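Local coordinates for EtuB protein (Clostridium kluyveri DSM 555, PDB 3IO0), which probably builds the shell of a bacterial microcompartment associated with ethanol utilisation, as a trimer whose chains each carry two tandem microcompartment domains, at residues Q144-A154 with N187-S197. Sequence-based numbering, arbitrary orientation.
Sequences QAFGIMHAAPA and NEILITISGDS
Met-149 reaches across to Ile-191 and Ile-193 on the neighbouring antiparallel strand, where a bend at the thioether (chi3 -88°) turns its methyl CE toward the two isoleucines, 3.6 Å from Ile-191 CG2 and from Ile-193 CD1. Val-160 and Ala-164 of helix 154-167 cover the same face. In the middle of the ladder Met-149 and Ile-191 exchange two backbone hydrogen bonds, as do Gly-147 and Ile-193, with Gly-147 N 2.7 Å from Ile-193 O. On the other face, Ile-148 lies alongside Thr-192, and its CG2 branch meets Leu-190 CD1 at 4.1 Å. The same leucine methyl approaches His-150 CD2 at 3.8 Å, while the imidazole runs beside the Glu-188 carboxylate with the two planes turned 46° apart; Glu-188 OE1 is hydrogen-bonded to Thr-186 OG1. At one end Ser-194 OG donates to Ala-145 O (3.1 Å), almost straight onto the carbonyl. At the other, Asn-187 OD1 accepts from Ala-154 N at 2.9 Å, the N-H coming from above the amide plane, while ND2 hydrogen-bonds to Asp-75 OD2 and Ala-45 O of the second subunit. The contact joins central strand 145-152 to its neighbour 189-195 in the five-stranded antiparallel sheet of the second, circularly permuted BMC domain, an alpha/beta fold.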
loop_
_atom_site.group_PDB
_atom_site.type_symbol
_atom_site.label_atom_id
_atom_site.label_comp_id
_atom_site.label_asym_id
_atom_site.label_seq_id
_atom_site.Cartn_x
_atom_site.Cartn_y
_atom_site.Cartn_z
ATOM N N GLN A 144 14.990 -16.468 23.350
ATOM C CA GLN A 144 14.717 -17.754 22.726
ATOM C C GLN A 144 15.017 -17.712 21.238
ATOM O O GLN A 144 15.082 -16.635 20.662
ATOM C CB GLN A 144 13.252 -18.129 22.968
ATOM C CG GLN A 144 12.891 -18.249 24.456
ATOM C CD GLN A 144 13.942 -19.034 25.220
ATOM O OE1 GLN A 144 14.608 -18.490 26.098
ATOM N NE2 GLN A 144 14.131 -20.308 24.854
ATOM N N ALA A 145 15.207 -18.876 20.617
ATOM C CA ALA A 145 15.366 -18.947 19.162
ATOM C C ALA A 145 14.090 -18.427 18.497
ATOM O O ALA A 145 13.004 -18.485 19.088
ATOM C CB ALA A 145 15.655 -20.365 18.718
ATOM N N PHE A 146 14.212 -17.923 17.273
ATOM C CA PHE A 146 13.096 -17.243 16.627
ATOM C C PHE A 146 13.150 -17.418 15.119
ATOM O O PHE A 146 14.232 -17.360 14.526
ATOM C CB PHE A 146 13.136 -15.758 16.999
ATOM C CG PHE A 146 11.902 -14.997 16.634
ATOM C CD1 PHE A 146 10.683 -15.298 17.219
ATOM C CD2 PHE A 146 11.968 -13.949 15.725
ATOM C CE1 PHE A 146 9.542 -14.584 16.885
ATOM C CE2 PHE A 146 10.829 -13.220 15.378
ATOM C CZ PHE A 146 9.617 -13.538 15.961
ATOM N N GLY A 147 11.988 -17.630 14.504
ATOM C CA GLY A 147 11.901 -17.771 13.049
ATOM C C GLY A 147 10.903 -16.827 12.396
ATOM O O GLY A 147 9.858 -16.524 12.987
ATOM N N ILE A 148 11.220 -16.363 11.181
ATOM C CA ILE A 148 10.308 -15.518 10.410
ATOM C C ILE A 148 10.086 -16.048 8.989
ATOM O O ILE A 148 11.038 -16.333 8.262
ATOM C CB ILE A 148 10.790 -14.062 10.350
ATOM C CG1 ILE A 148 10.952 -13.499 11.760
ATOM C CG2 ILE A 148 9.828 -13.199 9.520
ATOM C CD1 ILE A 148 11.762 -12.241 11.802
ATOM N N MET A 149 8.820 -16.162 8.602
ATOM C CA MET A 149 8.426 -16.766 7.340
ATOM C C MET A 149 7.477 -15.851 6.623
ATOM O O MET A 149 6.562 -15.303 7.246
ATOM C CB MET A 149 7.596 -18.005 7.620
ATOM C CG MET A 149 8.330 -19.288 7.670
ATOM S SD MET A 149 7.334 -20.374 8.687
ATOM C CE MET A 149 8.010 -19.945 10.281
ATOM N N HIS A 150 7.655 -15.725 5.312
ATOM C CA HIS A 150 6.584 -15.244 4.465
ATOM C C HIS A 150 6.880 -15.534 3.014
ATOM O O HIS A 150 8.029 -15.767 2.637
ATOM C CB HIS A 150 6.312 -13.757 4.683
ATOM C CG HIS A 150 7.477 -12.885 4.373
ATOM N ND1 HIS A 150 7.813 -12.525 3.086
ATOM C CD2 HIS A 150 8.390 -12.300 5.178
ATOM C CE1 HIS A 150 8.887 -11.756 3.111
ATOM N NE2 HIS A 150 9.260 -11.609 4.369
ATOM N N ALA A 151 5.825 -15.550 2.209
ATOM C CA ALA A 151 5.956 -15.653 0.767
ATOM C C ALA A 151 4.812 -14.901 0.081
ATOM O O ALA A 151 3.720 -14.735 0.658
ATOM C CB ALA A 151 5.989 -17.098 0.341
ATOM N N ALA A 152 5.087 -14.425 -1.133
ATOM C CA ALA A 152 4.106 -13.744 -1.957
ATOM C C ALA A 152 4.025 -14.501 -3.263
ATOM O O ALA A 152 5.046 -14.953 -3.765
ATOM C CB ALA A 152 4.523 -12.316 -2.212
ATOM N N PRO A 153 2.816 -14.642 -3.827
ATOM C CA PRO A 153 1.552 -14.157 -3.297
ATOM C C PRO A 153 1.175 -14.933 -2.059
ATOM O O PRO A 153 1.676 -16.047 -1.844
ATOM C CB PRO A 153 0.565 -14.448 -4.426
ATOM C CG PRO A 153 1.159 -15.571 -5.158
ATOM C CD PRO A 153 2.632 -15.330 -5.113
ATOM N N ALA A 154 0.286 -14.346 -1.261
ATOM C CA ALA A 154 -0.035 -14.848 0.076
ATOM C C ALA A 154 -0.280 -16.360 0.143
ATOM O O ALA A 154 0.027 -16.993 1.151
ATOM C CB ALA A 154 -1.213 -14.085 0.654
ATOM N N ASN A 187 1.095 -8.668 -0.197
ATOM C CA ASN A 187 0.486 -9.900 -0.676
ATOM C C ASN A 187 1.205 -11.116 -0.090
ATOM O O ASN A 187 1.736 -11.950 -0.822
ATOM C CB ASN A 187 0.440 -9.940 -2.201
ATOM C CG ASN A 187 -0.636 -10.871 -2.725
ATOM O OD1 ASN A 187 -0.947 -11.899 -2.115
ATOM N ND2 ASN A 187 -1.207 -10.522 -3.870
ATOM N N GLU A 188 1.206 -11.208 1.237
ATOM C CA GLU A 188 1.944 -12.248 1.941
ATOM C C GLU A 188 1.120 -12.891 3.041
ATOM O O GLU A 188 0.209 -12.267 3.594
ATOM C CB GLU A 188 3.185 -11.657 2.606
ATOM C CG GLU A 188 4.178 -10.956 1.701
ATOM C CD GLU A 188 5.094 -10.036 2.487
ATOM O OE1 GLU A 188 4.612 -9.398 3.449
ATOM O OE2 GLU A 188 6.295 -9.944 2.153
ATOM N N ILE A 189 1.453 -14.142 3.357
ATOM C CA ILE A 189 1.155 -14.708 4.679
ATOM C C ILE A 189 2.468 -14.776 5.458
ATOM O O ILE A 189 3.445 -15.350 4.982
ATOM C CB ILE A 189 0.482 -16.104 4.606
ATOM C CG1 ILE A 189 -0.957 -15.981 4.101
ATOM C CG2 ILE A 189 0.521 -16.803 5.959
ATOM C CD1 ILE A 189 -1.917 -15.379 5.096
ATOM N N LEU A 190 2.489 -14.156 6.636
ATOM C CA LEU A 190 3.665 -14.173 7.506
ATOM C C LEU A 190 3.415 -14.971 8.776
ATOM O O LEU A 190 2.334 -14.911 9.358
ATOM C CB LEU A 190 4.108 -12.754 7.858
ATOM C CG LEU A 190 5.311 -12.590 8.795
ATOM C CD1 LEU A 190 6.313 -11.572 8.249
ATOM C CD2 LEU A 190 4.863 -12.231 10.193
ATOM N N ILE A 191 4.428 -15.716 9.195
ATOM C CA ILE A 191 4.358 -16.509 10.409
ATOM C C ILE A 191 5.617 -16.239 11.207
ATOM O O ILE A 191 6.690 -16.003 10.648
ATOM C CB ILE A 191 4.079 -18.022 10.087
ATOM C CG1 ILE A 191 2.585 -18.245 10.085
ATOM C CG2 ILE A 191 4.668 -19.010 11.082
ATOM C CD1 ILE A 191 1.888 -17.444 11.122
ATOM N N THR A 192 5.465 -16.233 12.518
ATOM C CA THR A 192 6.570 -15.981 13.405
ATOM C C THR A 192 6.590 -17.082 14.440
ATOM O O THR A 192 5.555 -17.433 15.010
ATOM C CB THR A 192 6.445 -14.589 13.995
ATOM O OG1 THR A 192 7.406 -13.749 13.359
ATOM C CG2 THR A 192 6.673 -14.576 15.473
ATOM N N ILE A 193 7.774 -17.633 14.669
ATOM C CA ILE A 193 7.896 -18.897 15.387
ATOM C C ILE A 193 8.988 -18.879 16.460
ATOM O O ILE A 193 10.044 -18.270 16.261
ATOM C CB ILE A 193 7.974 -20.052 14.346
ATOM C CG1 ILE A 193 6.671 -20.827 14.411
ATOM C CG2 ILE A 193 9.215 -20.951 14.468
ATOM C CD1 ILE A 193 6.286 -21.456 13.107
ATOM N N SER A 194 8.709 -19.500 17.607
ATOM C CA SER A 194 9.699 -19.614 18.696
ATOM C C SER A 194 9.764 -21.039 19.262
ATOM O O SER A 194 8.825 -21.825 19.095
ATOM C CB SER A 194 9.410 -18.607 19.817
ATOM O OG SER A 194 10.454 -18.565 20.779
ATOM N N GLY A 195 10.872 -21.366 19.925
ATOM C CA GLY A 195 11.044 -22.688 20.528
ATOM C C GLY A 195 12.504 -23.047 20.653
ATOM O O GLY A 195 13.356 -22.160 20.674
ATOM N N ASP A 196 12.807 -24.338 20.740
ATOM C CA ASP A 196 14.207 -24.769 20.788
ATOM C C ASP A 196 14.851 -24.611 19.427
ATOM O O ASP A 196 14.204 -24.844 18.405
ATOM C CB ASP A 196 14.327 -26.217 21.270
ATOM C CG ASP A 196 13.875 -26.388 22.724
ATOM O OD1 ASP A 196 14.015 -25.424 23.529
ATOM O OD2 ASP A 196 13.376 -27.494 23.057
ATOM N N SER A 197 16.119 -24.217 19.408
ATOM C CA SER A 197 16.817 -23.992 18.143
ATOM C C SER A 197 16.618 -25.134 17.139
ATOM O O SER A 197 16.242 -24.891 15.985
ATOM C CB SER A 197 18.301 -23.758 18.381
ATOM O OG SER A 197 18.855 -24.843 19.089
#